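Local coordinates for protein cellulase IBT99 (Metagenomes, PDB 6WBT) that probably hydrolyses 6-phospho-alpha-glucosides with the help of NAD and manganese, as family 4 glycoside hydrolases do, and here binds NAD, manganese and glucose 6-phosphate, at residues 91-94 with 95-99; 284-287 with 288-291; 220-223 with 224-228; 242-245 with 246-250; 344-347 with 348-351. One frame throughout, in Å; residues are numbered along the deposited sequence.

Contact 1 of 5, residues 91-94 with 95-99; sequences LKMR and VKDEQ. With G6P (6-O-phosphono-alpha-D-glucopyranose), chain F.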
# COMPACT_ATOMS: atom_id res chain seq x y z
N LEU A 91 13.19 -17.09 36.84
CA LEU A 91 11.91 -17.71 37.16
C LEU A 91 11.24 -17.05 38.36
O LEU A 91 10.04 -17.24 38.57
CB LEU A 91 12.10 -19.20 37.42
CG LEU A 91 12.53 -20.05 36.22
CD1 LEU A 91 12.70 -21.50 36.63
CD2 LEU A 91 11.53 -19.92 35.09
N LYS A 92 12.00 -16.29 39.16
CA LYS A 92 11.41 -15.57 40.29
C LYS A 92 10.41 -14.52 39.82
O LYS A 92 9.32 -14.39 40.38
CB LYS A 92 12.52 -14.93 41.12
CG LYS A 92 12.15 -13.60 41.75
CD LYS A 92 13.39 -12.78 42.06
CE LYS A 92 13.05 -11.34 42.40
NZ LYS A 92 14.27 -10.51 42.57
N MSE A 93 10.77 -13.76 38.78
CA MSE A 93 9.89 -12.72 38.27
C MSE A 93 8.77 -13.30 37.42
O MSE A 93 7.73 -12.67 37.23
CB MSE A 93 10.68 -11.70 37.46
CG MSE A 93 11.49 -10.73 38.31
SE MSE A 93 10.38 -9.79 39.60
CE MSE A 93 9.03 -9.08 38.38
N ARG A 94 8.98 -14.52 36.91
CA ARG A 94 7.95 -15.16 36.10
C ARG A 94 6.74 -15.53 36.94
O ARG A 94 5.60 -15.32 36.51
CB ARG A 94 8.52 -16.40 35.40
CG ARG A 94 7.48 -17.17 34.60
CD ARG A 94 8.09 -18.36 33.89
NE ARG A 94 7.07 -19.11 33.15
CZ ARG A 94 7.33 -20.16 32.39
NH1 ARG A 94 8.57 -20.61 32.25
NH2 ARG A 94 6.34 -20.77 31.75
N VAL A 95 6.96 -16.08 38.13
CA VAL A 95 5.84 -16.45 38.99
C VAL A 95 5.14 -15.21 39.52
O VAL A 95 3.94 -15.24 39.83
CB VAL A 95 6.30 -17.38 40.13
CG1 VAL A 95 7.11 -18.53 39.57
CG2 VAL A 95 7.10 -16.61 41.16
N LYS A 96 5.87 -14.09 39.64
CA LYS A 96 5.24 -12.86 40.09
C LYS A 96 4.39 -12.23 39.00
O LYS A 96 3.36 -11.61 39.29
CB LYS A 96 6.30 -11.87 40.58
CG LYS A 96 5.73 -10.69 41.36
CD LYS A 96 4.89 -11.17 42.53
CE LYS A 96 4.22 -10.01 43.25
NZ LYS A 96 3.33 -10.49 44.34
N ASP A 97 4.78 -12.39 37.73
CA ASP A 97 3.95 -11.92 36.63
C ASP A 97 2.67 -12.75 36.53
O ASP A 97 1.59 -12.20 36.31
CB ASP A 97 4.73 -11.97 35.32
CG ASP A 97 5.96 -11.09 35.34
OD1 ASP A 97 6.15 -10.35 36.32
OD2 ASP A 97 6.73 -11.13 34.36
N GLU A 98 2.78 -14.07 36.68
CA GLU A 98 1.61 -14.93 36.57
C GLU A 98 0.66 -14.72 37.74
O GLU A 98 -0.56 -14.78 37.58
CB GLU A 98 2.04 -16.39 36.48
CG GLU A 98 2.79 -16.74 35.21
CD GLU A 98 3.45 -18.10 35.28
OE1 GLU A 98 3.97 -18.46 36.35
OE2 GLU A 98 3.45 -18.82 34.25
N GLN A 99 1.20 -14.45 38.94
CA GLN A 99 0.34 -14.27 40.10
C GLN A 99 -0.39 -12.94 40.06
O GLN A 99 -1.55 -12.85 40.48
CB GLN A 99 1.17 -14.38 41.39
CG GLN A 99 1.47 -15.81 41.81
CD GLN A 99 2.19 -15.88 43.14
OE1 GLN A 99 1.93 -16.76 43.96
NE2 GLN A 99 3.11 -14.94 43.37
C1 G6P F . 7.70 -23.87 24.04
C2 G6P F . 7.41 -22.38 23.84
C3 G6P F . 8.14 -21.55 24.89
C4 G6P F . 7.86 -22.08 26.29
C5 G6P F . 8.20 -23.57 26.33
C6 G6P F . 8.00 -24.18 27.72
O1 G6P F . 9.08 -24.13 23.77
O2 G6P F . 7.83 -21.98 22.54
O3 G6P F . 7.71 -20.19 24.80
O4 G6P F . 8.66 -21.38 27.25
O5 G6P F . 7.39 -24.26 25.38
O6 G6P F . 7.67 -23.17 28.67
P G6P F . 7.74 -23.51 30.24
O1P G6P F . 6.53 -22.82 30.83
O2P G6P F . 9.07 -22.96 30.69
O3P G6P F . 7.67 -25.02 30.28
O HOH W 1 3.31 -19.33 31.56
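R94 and E98 meet on successive turns of helix 90-103, and the i to i+4 spacing is fixed by backbone bonds: E98 N to R94 O (3.1 Å), D97 N to M93 O (3.0 Å) and a weak one from V95 N to L91 O. With CG anti to the backbone N (chi1 177°) and every later torsion extended, the R94 chain runs out straight and carries its guanidinium well clear of the helix. The E98 chain crosses it at a slant and brings OE2 to the guanidinium edge, near its plane and 3.8 Å from R94 NE, a long salt bridge, with the two flat groups turned 54° against each other. A water also spans the pair, donating to E98 OE2 at 2.7 Å and accepting only weakly from R94 NH2. The other carboxylate oxygen, E98 OE1, is taken by G287 N and T285 OG1, which fixes the rotation of the group. At the far end R94 NH1 gives an almost linear bond to O2P of the ligand (2.9 Å, 176°). Next to R94 in sequence, M93, present as selenomethionine, brings CE to 3.8 Å from D97 OD1, while D97 OD2 forms a salt bridge with R122. The arrangement is that of a phosphate-binding arginine in the glucose 6-phosphate pocket, probably steadied by a second-shell glutamate.

Contact 2 of 5, residues 284-287 with 288-291; sequences NTRG and MQVI. With G6P (6-O-phosphono-alpha-D-glucopyranose), chain F.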
# COMPACT_ATOMS: atom_id res chain seq x y z
N ASN A 284 -0.05 -22.04 42.35
CA ASN A 284 0.79 -23.02 41.65
C ASN A 284 0.72 -22.69 40.16
O ASN A 284 0.19 -23.44 39.33
CB ASN A 284 0.35 -24.46 41.93
CG ASN A 284 1.30 -25.49 41.36
OD1 ASN A 284 1.02 -26.12 40.34
ND2 ASN A 284 2.43 -25.69 42.03
N THR A 285 1.27 -21.54 39.80
CA THR A 285 1.33 -21.13 38.41
C THR A 285 2.35 -21.97 37.66
O THR A 285 3.09 -22.78 38.24
CB THR A 285 1.67 -19.65 38.30
OG1 THR A 285 2.94 -19.41 38.91
CG2 THR A 285 0.62 -18.81 39.01
N ARG A 286 2.39 -21.78 36.33
CA ARG A 286 3.30 -22.55 35.49
C ARG A 286 4.75 -22.28 35.85
O ARG A 286 5.59 -23.19 35.82
CB ARG A 286 3.04 -22.24 34.02
CG ARG A 286 3.98 -22.92 33.05
CD ARG A 286 3.98 -24.43 33.24
NE ARG A 286 4.98 -25.10 32.41
CZ ARG A 286 5.23 -26.40 32.46
NH1 ARG A 286 4.56 -27.18 33.30
NH2 ARG A 286 6.16 -26.92 31.67
N GLY A 287 5.08 -21.03 36.19
CA GLY A 287 6.43 -20.72 36.61
C GLY A 287 6.84 -21.45 37.87
O GLY A 287 7.99 -21.85 38.03
N MSE A 288 5.89 -21.64 38.79
CA MSE A 288 6.15 -22.37 40.02
C MSE A 288 6.38 -23.85 39.74
O MSE A 288 7.13 -24.52 40.44
CB MSE A 288 4.99 -22.20 41.00
CG MSE A 288 4.94 -20.85 41.69
SE MSE A 288 3.35 -20.64 42.79
CE MSE A 288 3.99 -19.22 43.97
N GLN A 289 5.72 -24.35 38.69
CA GLN A 289 5.85 -25.76 38.34
C GLN A 289 7.24 -26.07 37.80
O GLN A 289 7.83 -27.10 38.14
CB GLN A 289 4.77 -26.15 37.32
CG GLN A 289 3.36 -25.94 37.83
CD GLN A 289 2.32 -26.10 36.74
OE1 GLN A 289 2.53 -26.81 35.76
NE2 GLN A 289 1.18 -25.43 36.91
N VAL A 290 7.78 -25.19 36.94
CA VAL A 290 9.12 -25.41 36.43
C VAL A 290 10.18 -25.14 37.49
O VAL A 290 11.31 -25.62 37.37
CB VAL A 290 9.38 -24.55 35.17
CG1 VAL A 290 8.25 -24.74 34.17
CG2 VAL A 290 9.53 -23.09 35.54
N ILE A 291 9.83 -24.38 38.54
CA ILE A 291 10.74 -24.21 39.66
C ILE A 291 10.84 -25.50 40.46
O ILE A 291 11.93 -25.95 40.83
CB ILE A 291 10.30 -23.03 40.54
CG1 ILE A 291 10.59 -21.70 39.83
CG2 ILE A 291 10.99 -23.07 41.90
CD1 ILE A 291 10.17 -20.48 40.62
C1 G6P F . 7.70 -23.87 24.04
C2 G6P F . 7.41 -22.38 23.84
C3 G6P F . 8.14 -21.55 24.89
C4 G6P F . 7.86 -22.08 26.29
C5 G6P F . 8.20 -23.57 26.33
C6 G6P F . 8.00 -24.18 27.72
O1 G6P F . 9.08 -24.13 23.77
O2 G6P F . 7.83 -21.98 22.54
O3 G6P F . 7.71 -20.19 24.80
O4 G6P F . 8.66 -21.38 27.25
O5 G6P F . 7.39 -24.26 25.38
O6 G6P F . 7.67 -23.17 28.67
P G6P F . 7.74 -23.51 30.24
O1P G6P F . 6.53 -22.82 30.83
O2P G6P F . 9.07 -22.96 30.69
O3P G6P F . 7.67 -25.02 30.28
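The first turn of helix 286-291 forms one wall of the phosphate pocket, with T285 at the N-cap position and R286 and Q289 meeting just behind it. Routine backbone bonds set the turn: Q289 N to T285 O, V290 N to R286 O (3.2 Å) and I291 N to G287 O. R286 leaves the helix with CG anti to the backbone N but bends at chi2 (56°), which curls the guanidinium back over the turn. Its NH2 reaches O3P of the ligand at 2.8 Å and its NE reaches O1P at 3.2 Å, while a second bond from NE to O3P is weak; the phosphate thus lies along one edge of the group. Farther round that rim, R286 NH1 donates to Q289 OE1 at 3.2 Å, in the guanidinium plane, although the amide stands almost perpendicular (87°). V290 CG1 covers one face, 3.6 Å above the plane and off centre. The other end of the Q289 amide is engaged as well, NE2 donating to N284 O at 3.3 Å from above the carbonyl plane. Putting a methionine in place of R286 would remove these N-H donors and is likely to leave O1P and O3P with fewer partners, D241 without its salt bridge to NH1, and the Q289 amide freer to turn. Around the turn, R286 packs on R94 and V290 on L91 of helix 90-103, and R286 also touches D243 and W244 of helix 242-249.

Contact 3 of 5, residues 220-223 with 224-228; sequences KEHV and RKYGY
V223 and G227 close the last turn of helix 216-226, V223 O accepting from G227 N at 2.7 Å one step after H222 O takes Y226 N at 2.9 Å. The motif is a helix C-terminus ended by glycine: G227, the first residue out of helical angles, has a phi of 75°, and from there the chain turns off to Y228. H222 O also accepts from K225 N, which approaches from above the carbonyl plane. With CG opposite the backbone N (chi1 175°), the H222 imidazole lies along the final turn, where Y226 CD2 sits 3.3 Å above one face, toward the rim. The two rings are inclined at 53° and make an oblique pair. H222 NE2 is bonded to V229 O, just beyond the turn. An alanine here would lose the ring, and V229 O would probably be left without that donor and Y226 without the surface under its CD2. On another flank K220 and R224 run side by side in the same direction, K220 CG lying over the centre of the guanidinium face. Their like charges are 4.1 Å apart, NZ to NH2, and each chain finds carbonyl partners elsewhere: D260 and T259 for K220 NZ, S255 for R224 NE. Toward the interior V223 meets the Y228 ring, CG2 lying 3.6 Å from CE1.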
# COMPACT_ATOMS: atom_id res chain seq x y z
N LYS A 220 -6.01 -32.25 10.36
CA LYS A 220 -7.12 -31.55 10.98
C LYS A 220 -8.29 -32.48 11.29
O LYS A 220 -9.14 -32.12 12.10
CB LYS A 220 -7.58 -30.39 10.08
CG LYS A 220 -8.08 -30.80 8.71
CD LYS A 220 -7.81 -29.71 7.68
CE LYS A 220 -8.31 -28.35 8.13
NZ LYS A 220 -8.03 -27.30 7.12
N GLU A 221 -8.34 -33.66 10.67
CA GLU A 221 -9.32 -34.65 11.06
C GLU A 221 -9.02 -35.20 12.46
O GLU A 221 -9.94 -35.44 13.25
CB GLU A 221 -9.35 -35.79 10.05
CG GLU A 221 -10.38 -36.87 10.36
CD GLU A 221 -9.93 -38.25 9.94
OE1 GLU A 221 -8.71 -38.45 9.75
OE2 GLU A 221 -10.80 -39.14 9.79
N HIS A 222 -7.74 -35.39 12.77
CA HIS A 222 -7.35 -35.90 14.08
C HIS A 222 -7.35 -34.81 15.14
O HIS A 222 -7.73 -35.05 16.29
CB HIS A 222 -5.97 -36.55 13.99
CG HIS A 222 -5.43 -37.01 15.31
ND1 HIS A 222 -5.51 -38.32 15.73
CD2 HIS A 222 -4.80 -36.34 16.30
CE1 HIS A 222 -4.95 -38.44 16.93
NE2 HIS A 222 -4.51 -37.25 17.29
N VAL A 223 -6.93 -33.60 14.77
CA VAL A 223 -6.80 -32.52 15.75
C VAL A 223 -8.18 -32.07 16.23
O VAL A 223 -8.35 -31.73 17.41
CB VAL A 223 -6.00 -31.35 15.15
CG1 VAL A 223 -5.92 -30.20 16.14
CG2 VAL A 223 -4.60 -31.82 14.77
N ARG A 224 -9.18 -32.08 15.35
CA ARG A 224 -10.52 -31.65 15.74
C ARG A 224 -11.15 -32.56 16.79
O ARG A 224 -12.06 -32.12 17.50
CB ARG A 224 -11.42 -31.57 14.51
CG ARG A 224 -11.19 -30.33 13.66
CD ARG A 224 -11.86 -30.47 12.30
NE ARG A 224 -11.49 -29.38 11.40
CZ ARG A 224 -11.70 -29.40 10.08
NH1 ARG A 224 -12.28 -30.45 9.52
NH2 ARG A 224 -11.34 -28.37 9.34
N LYS A 225 -10.68 -33.80 16.91
CA LYS A 225 -11.23 -34.74 17.87
C LYS A 225 -10.34 -34.96 19.08
O LYS A 225 -10.85 -35.09 20.20
CB LYS A 225 -11.51 -36.09 17.19
CG LYS A 225 -12.82 -36.11 16.40
CD LYS A 225 -12.61 -36.58 14.97
CE LYS A 225 -12.24 -38.05 14.90
NZ LYS A 225 -12.16 -38.53 13.50
N TYR A 226 -9.02 -35.00 18.90
CA TYR A 226 -8.10 -35.25 20.00
C TYR A 226 -7.07 -34.15 20.19
O TYR A 226 -6.24 -34.25 21.10
CB TYR A 226 -7.37 -36.58 19.79
CG TYR A 226 -8.26 -37.70 19.30
CD1 TYR A 226 -9.19 -38.30 20.14
CD2 TYR A 226 -8.15 -38.18 18.00
CE1 TYR A 226 -10.00 -39.32 19.69
CE2 TYR A 226 -8.95 -39.20 17.54
CZ TYR A 226 -9.87 -39.77 18.39
OH TYR A 226 -10.68 -40.80 17.94
N GLY A 227 -7.09 -33.10 19.37
CA GLY A 227 -6.06 -32.09 19.47
C GLY A 227 -4.74 -32.60 18.89
O GLY A 227 -4.70 -33.53 18.08
N TYR A 228 -3.66 -31.96 19.32
CA TYR A 228 -2.32 -32.35 18.92
C TYR A 228 -1.78 -33.53 19.72
O TYR A 228 -0.56 -33.75 19.73
CB TYR A 228 -1.37 -31.15 19.04
CG TYR A 228 -1.59 -30.09 17.98
CD1 TYR A 228 -1.80 -30.44 16.65
CD2 TYR A 228 -1.60 -28.74 18.32
CE1 TYR A 228 -2.00 -29.47 15.69
CE2 TYR A 228 -1.81 -27.77 17.36
CZ TYR A 228 -2.01 -28.14 16.05
OH TYR A 228 -2.21 -27.17 15.09

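Contact 4 of 5, residues 242-245 with 246-250; sequences PDWV and HTFKN. With G6P (6-O-phosphono-alpha-D-glucopyranose), chain F.
P242 O accepts from H246 N at 3.1 Å in an almost straight bond (173°), the opening i to i+4 link of helix 242-249. The H246 ring itself stacks on Y279, beyond the helix. D243 comes next, and its backbone N is bonded to D241 OD1, in the residue that precedes the helix. Its carbonyl faces T247, but the T247 hydroxyl is modelled too close to D243 O, so the details there are doubtful. W244 makes the ligand contact of this helix. Its CG lies beside the backbone N (chi1 -85°), which sends the indole away from the helix axis and into the glucose 6-phosphate pocket, where the benzo edge meets the sugar: CZ2 is 3.1 Å and CH2 3.4 Å from the ring oxygen O5. The ligand's C5 lies in the plane of the indole, so the sugar meets its rim and not its face. W244 is thus one aromatic wall of the glucose 6-phosphate site, while R94 and R286 of helices 90-103 and 286-291 bind the phosphate. Behind the edge that meets the sugar, W244 CE3 stands 4.0 Å above one face of the F248 ring, displaced toward its rim. The planes differ by 30° and are slid apart with little overlap, the centroids being 5.4 Å from each other. T247 CB approaches the same indole atom, CE3, to 3.9 Å, and M173 also packs against both W244 and F248. V245 closes the segment: its O accepts from K249 N, and its CG1 runs beside the K249 chain, 4.1 Å from CE.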
# COMPACT_ATOMS: atom_id res chain seq x y z
N PRO A 242 1.33 -32.78 32.71
CA PRO A 242 -0.11 -32.69 32.44
C PRO A 242 -0.54 -31.35 31.87
O PRO A 242 -1.58 -31.29 31.20
CB PRO A 242 -0.74 -32.94 33.82
CG PRO A 242 0.33 -32.54 34.79
CD PRO A 242 1.63 -32.93 34.14
N ASP A 243 0.23 -30.29 32.10
CA ASP A 243 -0.12 -28.99 31.53
C ASP A 243 0.05 -28.99 30.02
O ASP A 243 -0.74 -28.35 29.31
CB ASP A 243 0.74 -27.89 32.16
CG ASP A 243 0.07 -26.53 32.12
OD1 ASP A 243 -0.57 -26.20 31.10
OD2 ASP A 243 0.17 -25.79 33.12
N TRP A 244 1.05 -29.71 29.50
CA TRP A 244 1.22 -29.79 28.05
C TRP A 244 0.15 -30.66 27.40
O TRP A 244 -0.20 -30.43 26.24
CB TRP A 244 2.61 -30.32 27.70
CG TRP A 244 3.67 -29.25 27.67
CD1 TRP A 244 4.82 -29.21 28.40
CD2 TRP A 244 3.66 -28.07 26.86
NE1 TRP A 244 5.53 -28.08 28.09
CE2 TRP A 244 4.84 -27.36 27.15
CE3 TRP A 244 2.77 -27.54 25.92
CZ2 TRP A 244 5.16 -26.15 26.53
CZ3 TRP A 244 3.09 -26.33 25.31
CH2 TRP A 244 4.27 -25.66 25.62
N VAL A 245 -0.37 -31.66 28.12
CA VAL A 245 -1.45 -32.47 27.58
C VAL A 245 -2.72 -31.63 27.45
O VAL A 245 -3.39 -31.65 26.41
CB VAL A 245 -1.69 -33.70 28.47
CG1 VAL A 245 -2.77 -34.59 27.86
CG2 VAL A 245 -0.40 -34.47 28.66
N HIS A 246 -3.06 -30.88 28.50
CA HIS A 246 -4.19 -29.97 28.43
C HIS A 246 -3.97 -28.88 27.39
O HIS A 246 -4.93 -28.42 26.75
CB HIS A 246 -4.44 -29.34 29.80
CG HIS A 246 -5.45 -28.24 29.80
ND1 HIS A 246 -6.80 -28.45 30.00
CD2 HIS A 246 -5.31 -26.90 29.62
CE1 HIS A 246 -7.44 -27.30 29.94
NE2 HIS A 246 -6.56 -26.34 29.71
N THR A 247 -2.72 -28.47 27.19
CA THR A 247 -2.43 -27.41 26.23
C THR A 247 -2.60 -27.89 24.80
O THR A 247 -3.14 -27.16 23.95
CB THR A 247 -1.01 -26.88 26.45
OG1 THR A 247 -0.79 -26.67 27.85
CG2 THR A 247 -0.82 -25.56 25.73
N PHE A 248 -2.16 -29.12 24.50
CA PHE A 248 -2.31 -29.64 23.15
C PHE A 248 -3.74 -30.07 22.86
O PHE A 248 -4.21 -29.93 21.72
CB PHE A 248 -1.36 -30.81 22.93
CG PHE A 248 0.08 -30.41 22.78
CD1 PHE A 248 0.43 -29.18 22.26
CD2 PHE A 248 1.09 -31.28 23.17
CE1 PHE A 248 1.75 -28.81 22.13
CE2 PHE A 248 2.42 -30.92 23.03
CZ PHE A 248 2.75 -29.68 22.51
N LYS A 249 -4.45 -30.59 23.86
CA LYS A 249 -5.81 -31.08 23.66
C LYS A 249 -6.83 -29.95 23.54
O LYS A 249 -7.96 -30.21 23.11
CB LYS A 249 -6.19 -32.02 24.80
CG LYS A 249 -7.32 -32.99 24.46
CD LYS A 249 -7.55 -33.98 25.58
CE LYS A 249 -6.34 -34.88 25.79
NZ LYS A 249 -6.05 -35.72 24.59
N ASN A 250 -6.47 -28.72 23.91
CA ASN A 250 -7.38 -27.59 23.74
C ASN A 250 -7.49 -27.13 22.30
O ASN A 250 -8.42 -26.39 21.97
CB ASN A 250 -6.93 -26.42 24.62
CG ASN A 250 -7.69 -26.35 25.93
OD1 ASN A 250 -7.25 -26.88 26.95
ND2 ASN A 250 -8.85 -25.70 25.91
C1 G6P F . 7.70 -23.87 24.04
C2 G6P F . 7.41 -22.38 23.84
C3 G6P F . 8.14 -21.55 24.89
C4 G6P F . 7.86 -22.08 26.29
C5 G6P F . 8.20 -23.57 26.33
C6 G6P F . 8.00 -24.18 27.72
O1 G6P F . 9.08 -24.13 23.77
O2 G6P F . 7.83 -21.98 22.54
O3 G6P F . 7.71 -20.19 24.80
O4 G6P F . 8.66 -21.38 27.25
O5 G6P F . 7.39 -24.26 25.38
O6 G6P F . 7.67 -23.17 28.67
P G6P F . 7.74 -23.51 30.24
O1P G6P F . 6.53 -22.82 30.83
O2P G6P F . 9.07 -22.96 30.69
O3P G6P F . 7.67 -25.02 30.28

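Contact 5 of 5, residues 344-347 with 348-351; sequences VPNN and GAIE
The N346 amide clasps the backbone of I350 with both of its ends. OD1 accepts from I350 N at 2.5 Å, in the carbonyl plane on a lone pair, and ND2 donates to I350 O at 2.7 Å, the acceptor lying in the plane of the amide. Two bonds to one residue fix the flip and rotation of this buried group. CG stands anti to the backbone N (chi1 -169°), which swings the amide across the loop to meet I350 squarely. Inside the clasp the backbone of N346 closes on A349: A349 N donates to N346 O at 3.1 Å, arriving from well above the carbonyl plane. Both corner residues, N347 (55°) and G348 (99°), have positive phi, as a type I' turn requires, and glycine accepts such an angle readily. Farther out, N346 ND2 has a second acceptor in S354 O, and the backbones of N346 and N347 are bonded to A357 and D355 on the return path of the loop. R374 of a second subunit binds P345 O through NH2 and N346 O through NE. The whole is a type I' beta turn at the end of strand 338-345, stapled by an asparagine side chain and set at a subunit interface.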
# COMPACT_ATOMS: atom_id res chain seq x y z
N VAL A 344 10.92 -12.45 10.92
CA VAL A 344 11.57 -11.46 10.07
C VAL A 344 10.70 -10.22 10.00
O VAL A 344 9.48 -10.28 10.24
CB VAL A 344 11.84 -12.02 8.65
CG1 VAL A 344 12.86 -13.15 8.71
CG2 VAL A 344 10.55 -12.50 8.02
N PRO A 345 11.29 -9.07 9.68
CA PRO A 345 10.47 -7.88 9.38
C PRO A 345 9.65 -8.12 8.13
O PRO A 345 10.15 -8.64 7.13
CB PRO A 345 11.51 -6.77 9.18
CG PRO A 345 12.75 -7.27 9.85
CD PRO A 345 12.73 -8.76 9.69
N ASN A 346 8.37 -7.74 8.19
CA ASN A 346 7.44 -7.97 7.09
C ASN A 346 7.93 -7.33 5.80
O ASN A 346 8.40 -8.03 4.90
CB ASN A 346 6.05 -7.43 7.45
CG ASN A 346 4.99 -7.87 6.46
OD1 ASN A 346 5.13 -8.89 5.80
ND2 ASN A 346 3.92 -7.09 6.36
N ASN A 347 7.81 -6.01 5.70
CA ASN A 347 8.28 -5.25 4.54
C ASN A 347 7.67 -5.79 3.25
O ASN A 347 8.32 -5.85 2.20
CB ASN A 347 9.81 -5.26 4.46
CG ASN A 347 10.45 -4.41 5.53
OD1 ASN A 347 9.91 -3.37 5.93
ND2 ASN A 347 11.62 -4.83 6.01
N GLY A 348 6.40 -6.19 3.32
CA GLY A 348 5.68 -6.68 2.17
C GLY A 348 5.58 -8.19 2.05
O GLY A 348 4.97 -8.68 1.09
N ALA A 349 6.17 -8.94 2.99
CA ALA A 349 6.05 -10.39 2.95
C ALA A 349 4.59 -10.82 3.07
O ALA A 349 4.08 -11.57 2.23
CB ALA A 349 6.89 -11.02 4.07
N ILE A 350 3.91 -10.34 4.10
CA ILE A 350 2.46 -10.43 4.21
C ILE A 350 1.90 -9.06 3.85
O ILE A 350 2.10 -8.09 4.59
CB ILE A 350 2.02 -10.88 5.61
CG1 ILE A 350 2.68 -12.20 5.99
CG2 ILE A 350 0.50 -11.00 5.68
CD1 ILE A 350 2.31 -12.71 7.37
N GLU A 351 1.20 -8.98 2.71
CA GLU A 351 0.89 -7.68 2.12
C GLU A 351 -0.08 -6.88 2.98
O GLU A 351 0.04 -5.65 3.07
CB GLU A 351 0.32 -7.87 0.71
CG GLU A 351 1.04 -7.05 -0.35
CD GLU A 351 0.21 -6.87 -1.61
OE1 GLU A 351 -0.18 -5.72 -1.92
OE2 GLU A 351 -0.07 -7.88 -2.29

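How the contacts relate
Contacts 1, 2 and 4 gather round one glucose 6-phosphate from three helices, 1 early in the chain, 2 and 4 in its second half. Contacts 1 and 2 supply charge to the phosphate and touch through E98, whereas contact 4 offers an aromatic edge to the sugar and meets contact 2 where W244 and D243 pack beside R286. Contact 3 stands nearer the surface, its centre about 25 Å from that of the chain; it has no ligand but joins contact 4 by a probable Y228 N to F248 O bond. Contact 5, a buried non-helical turn about 33 Å from contact 1 between centres, relies on amide-to-backbone bonds and faces another subunit.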